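Local coordinates for sensor protein (Bacillus halodurans, PDB 3O5Y) that is probably a two-component sensor histidine kinase that phosphorylates a histidine with ATP, represented here by its GAF domain, at residues A[17-31]-A[108-122]. Numbering follows the deposited sequence.
Sequences LKLLVHFDRISFLLL and RVGVLSIGRKQQIDW. With ACT (acetate ion), chain C.
Val21 sets CG1 against the edge of the Trp122 indole, 3.6 Å from CZ3. His22 O is gripped side-on by Arg116, NE lying 2.9 Å from it, and NH2 reaches it from the same face of its plane. ND1 of His22 sits over the rim of one face of that guanidinium, the two planes 22° apart, while the indole of Trp122 covers the centre of the opposite face; Arg116 NH1 ties back to Ile120 O. Sandwiched and bonded in its own plane, the Arg116 head is fixed in rotation and ties the loop after strand 108-116 to the link between the first helix and strand 25-32. Asp24 N bonds Gly115 O, which also takes a weak bond from Arg25 N, a classic beta bulge. With CG beside its own backbone N (chi1 -57°), Asp24 offers OD1 to Lys117 N at 2.6 Å, on the anti side, somewhat out of the carboxylate plane. The Arg25 chain, bent at chi2, hydrogen-bonds through NH1 to an acetate, probably from the crystallisation liquor, and to a water that donates to Ser113 O, while NH2 bonds Ser46 O. Ile26 lies alongside Ile114, CD1 to CG1 3.9 Å, and its CG2 touches Leu112 CD1 at 3.6 Å. Ser27 OG donates to the acetate, which Tyr62 also binds. Paired backbone bonds link Ser27 with Ser113 and Leu29 with Val111; Leu31 N closes the ladder on Val109 O, 2.9 Å away. This antiparallel pairing of the first strand with the last joins the two halves of the central sheet of the GAF fold, strand order 3-2-1-6-5-4.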
# COMPACT_ATOMS: atom_id res chain seq x y z
N LEU A 17 -8.82 -3.55 9.37
CA LEU A 17 -9.08 -3.93 7.99
C LEU A 17 -9.49 -5.39 7.87
O LEU A 17 -10.42 -5.71 7.13
CB LEU A 17 -7.90 -3.61 7.07
CG LEU A 17 -7.66 -2.12 6.81
CD1 LEU A 17 -6.58 -1.96 5.77
CD2 LEU A 17 -8.94 -1.41 6.36
N LYS A 18 -8.83 -6.25 8.62
CA LYS A 18 -9.22 -7.65 8.70
C LYS A 18 -10.73 -7.86 8.90
O LYS A 18 -11.30 -8.83 8.39
CB LYS A 18 -8.45 -8.33 9.83
CG LYS A 18 -7.00 -8.61 9.49
CD LYS A 18 -6.14 -8.76 10.74
CE LYS A 18 -5.93 -10.24 11.13
NZ LYS A 18 -4.69 -10.42 11.97
N LEU A 19 -11.38 -6.95 9.61
CA LEU A 19 -12.77 -7.12 10.02
C LEU A 19 -13.75 -6.39 9.14
O LEU A 19 -14.96 -6.61 9.24
CB LEU A 19 -12.95 -6.64 11.46
CG LEU A 19 -12.10 -7.40 12.50
CD1 LEU A 19 -11.98 -6.64 13.80
CD2 LEU A 19 -12.61 -8.82 12.73
N LEU A 20 -13.24 -5.51 8.29
CA LEU A 20 -14.08 -4.56 7.57
C LEU A 20 -14.01 -4.66 6.05
O LEU A 20 -14.96 -4.30 5.34
CB LEU A 20 -13.70 -3.15 8.01
CG LEU A 20 -14.11 -2.84 9.45
CD1 LEU A 20 -13.50 -1.53 9.93
CD2 LEU A 20 -15.62 -2.81 9.57
N VAL A 21 -12.87 -5.15 5.55
CA VAL A 21 -12.57 -5.07 4.14
C VAL A 21 -11.93 -6.36 3.68
O VAL A 21 -11.01 -6.85 4.31
CB VAL A 21 -11.66 -3.85 3.87
CG1 VAL A 21 -11.03 -3.94 2.52
CG2 VAL A 21 -12.47 -2.56 3.96
N HIS A 22 -12.44 -6.92 2.60
CA HIS A 22 -11.86 -8.13 2.00
C HIS A 22 -10.49 -7.88 1.36
O HIS A 22 -10.36 -7.04 0.48
CB HIS A 22 -12.84 -8.71 0.96
CG HIS A 22 -12.25 -9.80 0.12
ND1 HIS A 22 -12.55 -9.95 -1.22
CD2 HIS A 22 -11.37 -10.79 0.42
CE1 HIS A 22 -11.88 -10.98 -1.71
NE2 HIS A 22 -11.16 -11.51 -0.73
N PHE A 23 -9.47 -8.60 1.81
CA PHE A 23 -8.15 -8.51 1.22
C PHE A 23 -7.32 -9.67 1.73
O PHE A 23 -7.64 -10.26 2.76
CB PHE A 23 -7.46 -7.20 1.60
CG PHE A 23 -7.03 -7.12 3.04
CD1 PHE A 23 -7.93 -6.75 4.03
CD2 PHE A 23 -5.72 -7.44 3.42
CE1 PHE A 23 -7.55 -6.69 5.37
CE2 PHE A 23 -5.33 -7.38 4.76
CZ PHE A 23 -6.25 -7.00 5.73
N ASP A 24 -6.23 -9.97 1.04
CA ASP A 24 -5.40 -11.08 1.40
C ASP A 24 -4.03 -10.62 1.87
O ASP A 24 -3.41 -11.28 2.72
CB ASP A 24 -5.27 -12.04 0.21
CG ASP A 24 -6.63 -12.53 -0.29
OD1 ASP A 24 -6.98 -12.22 -1.45
OD2 ASP A 24 -7.36 -13.19 0.48
N ARG A 25 -3.55 -9.48 1.36
CA ARG A 25 -2.19 -9.05 1.65
C ARG A 25 -2.14 -7.56 1.67
O ARG A 25 -2.75 -6.92 0.84
CB ARG A 25 -1.26 -9.58 0.56
CG ARG A 25 0.20 -9.64 0.92
CD ARG A 25 0.92 -8.42 0.45
NE ARG A 25 2.35 -8.48 0.70
CZ ARG A 25 3.21 -7.62 0.18
NH1 ARG A 25 2.77 -6.64 -0.61
NH2 ARG A 25 4.51 -7.73 0.47
N ILE A 26 -1.42 -6.99 2.63
CA ILE A 26 -1.23 -5.55 2.69
C ILE A 26 0.22 -5.28 2.95
O ILE A 26 0.87 -5.99 3.71
CB ILE A 26 -2.03 -4.88 3.85
CG1 ILE A 26 -3.51 -5.12 3.67
CG2 ILE A 26 -1.80 -3.37 3.88
CD1 ILE A 26 -4.40 -3.95 4.03
N SER A 27 0.75 -4.24 2.32
CA SER A 27 2.05 -3.75 2.71
C SER A 27 1.95 -2.26 2.90
O SER A 27 1.13 -1.60 2.27
CB SER A 27 3.13 -4.09 1.69
OG SER A 27 2.90 -3.39 0.50
N PHE A 28 2.78 -1.74 3.78
CA PHE A 28 2.83 -0.33 3.99
C PHE A 28 4.24 0.14 3.72
O PHE A 28 5.22 -0.49 4.14
CB PHE A 28 2.36 0.04 5.40
CG PHE A 28 2.74 1.42 5.79
CD1 PHE A 28 2.11 2.53 5.22
CD2 PHE A 28 3.79 1.63 6.68
CE1 PHE A 28 2.50 3.82 5.54
CE2 PHE A 28 4.18 2.94 7.02
CZ PHE A 28 3.53 4.03 6.43
N LEU A 29 4.36 1.25 3.01
CA LEU A 29 5.66 1.79 2.66
C LEU A 29 5.79 3.20 3.15
O LEU A 29 4.83 3.96 3.15
CB LEU A 29 5.91 1.69 1.16
CG LEU A 29 5.89 0.25 0.63
CD1 LEU A 29 4.49 -0.13 0.16
CD2 LEU A 29 6.90 0.08 -0.49
N LEU A 30 6.99 3.54 3.60
CA LEU A 30 7.21 4.80 4.28
C LEU A 30 8.13 5.65 3.44
O LEU A 30 9.17 5.20 2.96
CB LEU A 30 7.86 4.56 5.65
CG LEU A 30 7.56 5.48 6.86
CD1 LEU A 30 8.79 5.60 7.80
CD2 LEU A 30 7.01 6.89 6.51
N LEU A 31 7.75 6.90 3.24
CA LEU A 31 8.59 7.84 2.57
C LEU A 31 9.32 8.66 3.64
O LEU A 31 8.69 9.37 4.43
CB LEU A 31 7.76 8.73 1.66
CG LEU A 31 8.56 9.68 0.78
CD1 LEU A 31 9.37 8.89 -0.23
CD2 LEU A 31 7.64 10.64 0.07
N ARG A 108 3.81 14.09 1.48
CA ARG A 108 3.60 12.67 1.20
C ARG A 108 4.24 11.92 2.33
O ARG A 108 5.33 12.27 2.78
CB ARG A 108 4.28 12.27 -0.09
CG ARG A 108 3.85 13.05 -1.28
CD ARG A 108 5.07 13.41 -2.05
NE ARG A 108 4.88 13.13 -3.46
CZ ARG A 108 5.87 12.96 -4.33
NH1 ARG A 108 5.60 12.70 -5.60
NH2 ARG A 108 7.14 13.05 -3.90
N VAL A 109 3.57 10.86 2.75
CA VAL A 109 3.94 10.11 3.94
C VAL A 109 4.34 8.69 3.57
O VAL A 109 5.25 8.12 4.16
CB VAL A 109 2.76 10.13 4.95
CG1 VAL A 109 2.83 8.99 5.94
CG2 VAL A 109 2.72 11.44 5.67
N GLY A 110 3.65 8.10 2.60
CA GLY A 110 3.93 6.71 2.25
C GLY A 110 2.93 6.15 1.27
O GLY A 110 2.25 6.89 0.57
N VAL A 111 2.86 4.82 1.22
CA VAL A 111 1.96 4.13 0.31
C VAL A 111 1.33 2.96 1.03
O VAL A 111 1.99 2.28 1.84
CB VAL A 111 2.70 3.67 -0.98
CG1 VAL A 111 1.86 2.67 -1.80
CG2 VAL A 111 3.05 4.87 -1.84
N LEU A 112 0.04 2.74 0.78
CA LEU A 112 -0.64 1.51 1.21
C LEU A 112 -0.97 0.67 -0.02
O LEU A 112 -1.60 1.15 -0.97
CB LEU A 112 -1.91 1.83 2.00
CG LEU A 112 -2.60 0.66 2.70
CD1 LEU A 112 -1.76 0.21 3.89
CD2 LEU A 112 -3.96 1.06 3.20
N SER A 113 -0.56 -0.59 0.01
CA SER A 113 -0.72 -1.50 -1.11
C SER A 113 -1.60 -2.66 -0.69
O SER A 113 -1.23 -3.42 0.21
CB SER A 113 0.66 -2.03 -1.51
OG SER A 113 0.55 -2.79 -2.69
N ILE A 114 -2.77 -2.80 -1.30
CA ILE A 114 -3.71 -3.83 -0.85
C ILE A 114 -3.96 -4.82 -1.97
O ILE A 114 -4.38 -4.44 -3.07
CB ILE A 114 -5.05 -3.24 -0.33
CG1 ILE A 114 -4.80 -2.09 0.66
CG2 ILE A 114 -5.90 -4.33 0.33
CD1 ILE A 114 -6.04 -1.59 1.32
N GLY A 115 -3.66 -6.09 -1.68
CA GLY A 115 -3.68 -7.14 -2.67
C GLY A 115 -4.83 -8.09 -2.46
O GLY A 115 -5.27 -8.32 -1.32
N ARG A 116 -5.36 -8.61 -3.56
CA ARG A 116 -6.32 -9.71 -3.49
C ARG A 116 -5.85 -10.84 -4.37
O ARG A 116 -5.30 -10.61 -5.47
CB ARG A 116 -7.73 -9.27 -3.92
CG ARG A 116 -8.41 -8.35 -2.95
CD ARG A 116 -9.71 -7.80 -3.51
NE ARG A 116 -10.53 -7.22 -2.43
CZ ARG A 116 -11.66 -6.55 -2.63
NH1 ARG A 116 -12.11 -6.38 -3.87
NH2 ARG A 116 -12.33 -6.04 -1.59
N LYS A 117 -6.04 -12.07 -3.88
CA LYS A 117 -5.69 -13.28 -4.63
C LYS A 117 -6.72 -13.57 -5.72
O LYS A 117 -6.37 -14.07 -6.77
CB LYS A 117 -5.49 -14.49 -3.71
CG LYS A 117 -4.36 -14.24 -2.74
CD LYS A 117 -4.02 -15.41 -1.81
CE LYS A 117 -2.73 -15.06 -1.00
NZ LYS A 117 -2.09 -16.26 -0.37
N GLN A 118 -7.97 -13.23 -5.46
CA GLN A 118 -9.03 -13.40 -6.45
C GLN A 118 -9.37 -12.02 -7.02
O GLN A 118 -9.33 -11.01 -6.31
CB GLN A 118 -10.26 -14.04 -5.84
CG GLN A 118 -10.06 -15.50 -5.47
CD GLN A 118 -11.31 -16.14 -4.88
OE1 GLN A 118 -11.99 -16.93 -5.54
NE2 GLN A 118 -11.63 -15.80 -3.63
N GLN A 119 -9.67 -11.98 -8.31
CA GLN A 119 -9.92 -10.71 -8.96
C GLN A 119 -11.36 -10.27 -8.77
O GLN A 119 -12.19 -10.42 -9.67
CB GLN A 119 -9.55 -10.77 -10.44
CG GLN A 119 -8.14 -10.30 -10.71
CD GLN A 119 -8.07 -9.30 -11.85
OE1 GLN A 119 -8.60 -8.18 -11.77
NE2 GLN A 119 -7.39 -9.70 -12.93
N ILE A 120 -11.62 -9.69 -7.60
CA ILE A 120 -12.95 -9.24 -7.21
C ILE A 120 -12.89 -7.72 -7.16
O ILE A 120 -12.03 -7.15 -6.50
CB ILE A 120 -13.35 -9.88 -5.85
CG1 ILE A 120 -13.55 -11.40 -6.03
CG2 ILE A 120 -14.60 -9.22 -5.26
CD1 ILE A 120 -13.41 -12.20 -4.77
N ASP A 121 -13.79 -7.05 -7.88
CA ASP A 121 -13.81 -5.59 -7.93
C ASP A 121 -13.87 -4.94 -6.55
O ASP A 121 -14.48 -5.46 -5.62
CB ASP A 121 -15.01 -5.10 -8.72
CG ASP A 121 -15.02 -5.57 -10.16
OD1 ASP A 121 -13.94 -5.84 -10.72
OD2 ASP A 121 -16.12 -5.66 -10.73
N TRP A 122 -13.24 -3.78 -6.45
CA TRP A 122 -13.36 -2.95 -5.28
C TRP A 122 -14.67 -2.17 -5.38
O TRP A 122 -14.91 -1.50 -6.38
CB TRP A 122 -12.15 -2.02 -5.22
CG TRP A 122 -10.95 -2.75 -4.69
CD1 TRP A 122 -9.95 -3.32 -5.42
CD2 TRP A 122 -10.65 -3.01 -3.32
NE1 TRP A 122 -9.04 -3.92 -4.58
CE2 TRP A 122 -9.44 -3.74 -3.29
CE3 TRP A 122 -11.28 -2.70 -2.11
CZ2 TRP A 122 -8.85 -4.16 -2.10
CZ3 TRP A 122 -10.70 -3.12 -0.93
CH2 TRP A 122 -9.49 -3.84 -0.93
C ACT C . 5.63 -5.05 -1.95
O ACT C . 6.22 -4.88 -3.06
OXT ACT C . 4.63 -4.32 -1.68
CH3 ACT C . 6.13 -6.10 -1.01
O HOH W 1 0.01 -5.78 -1.21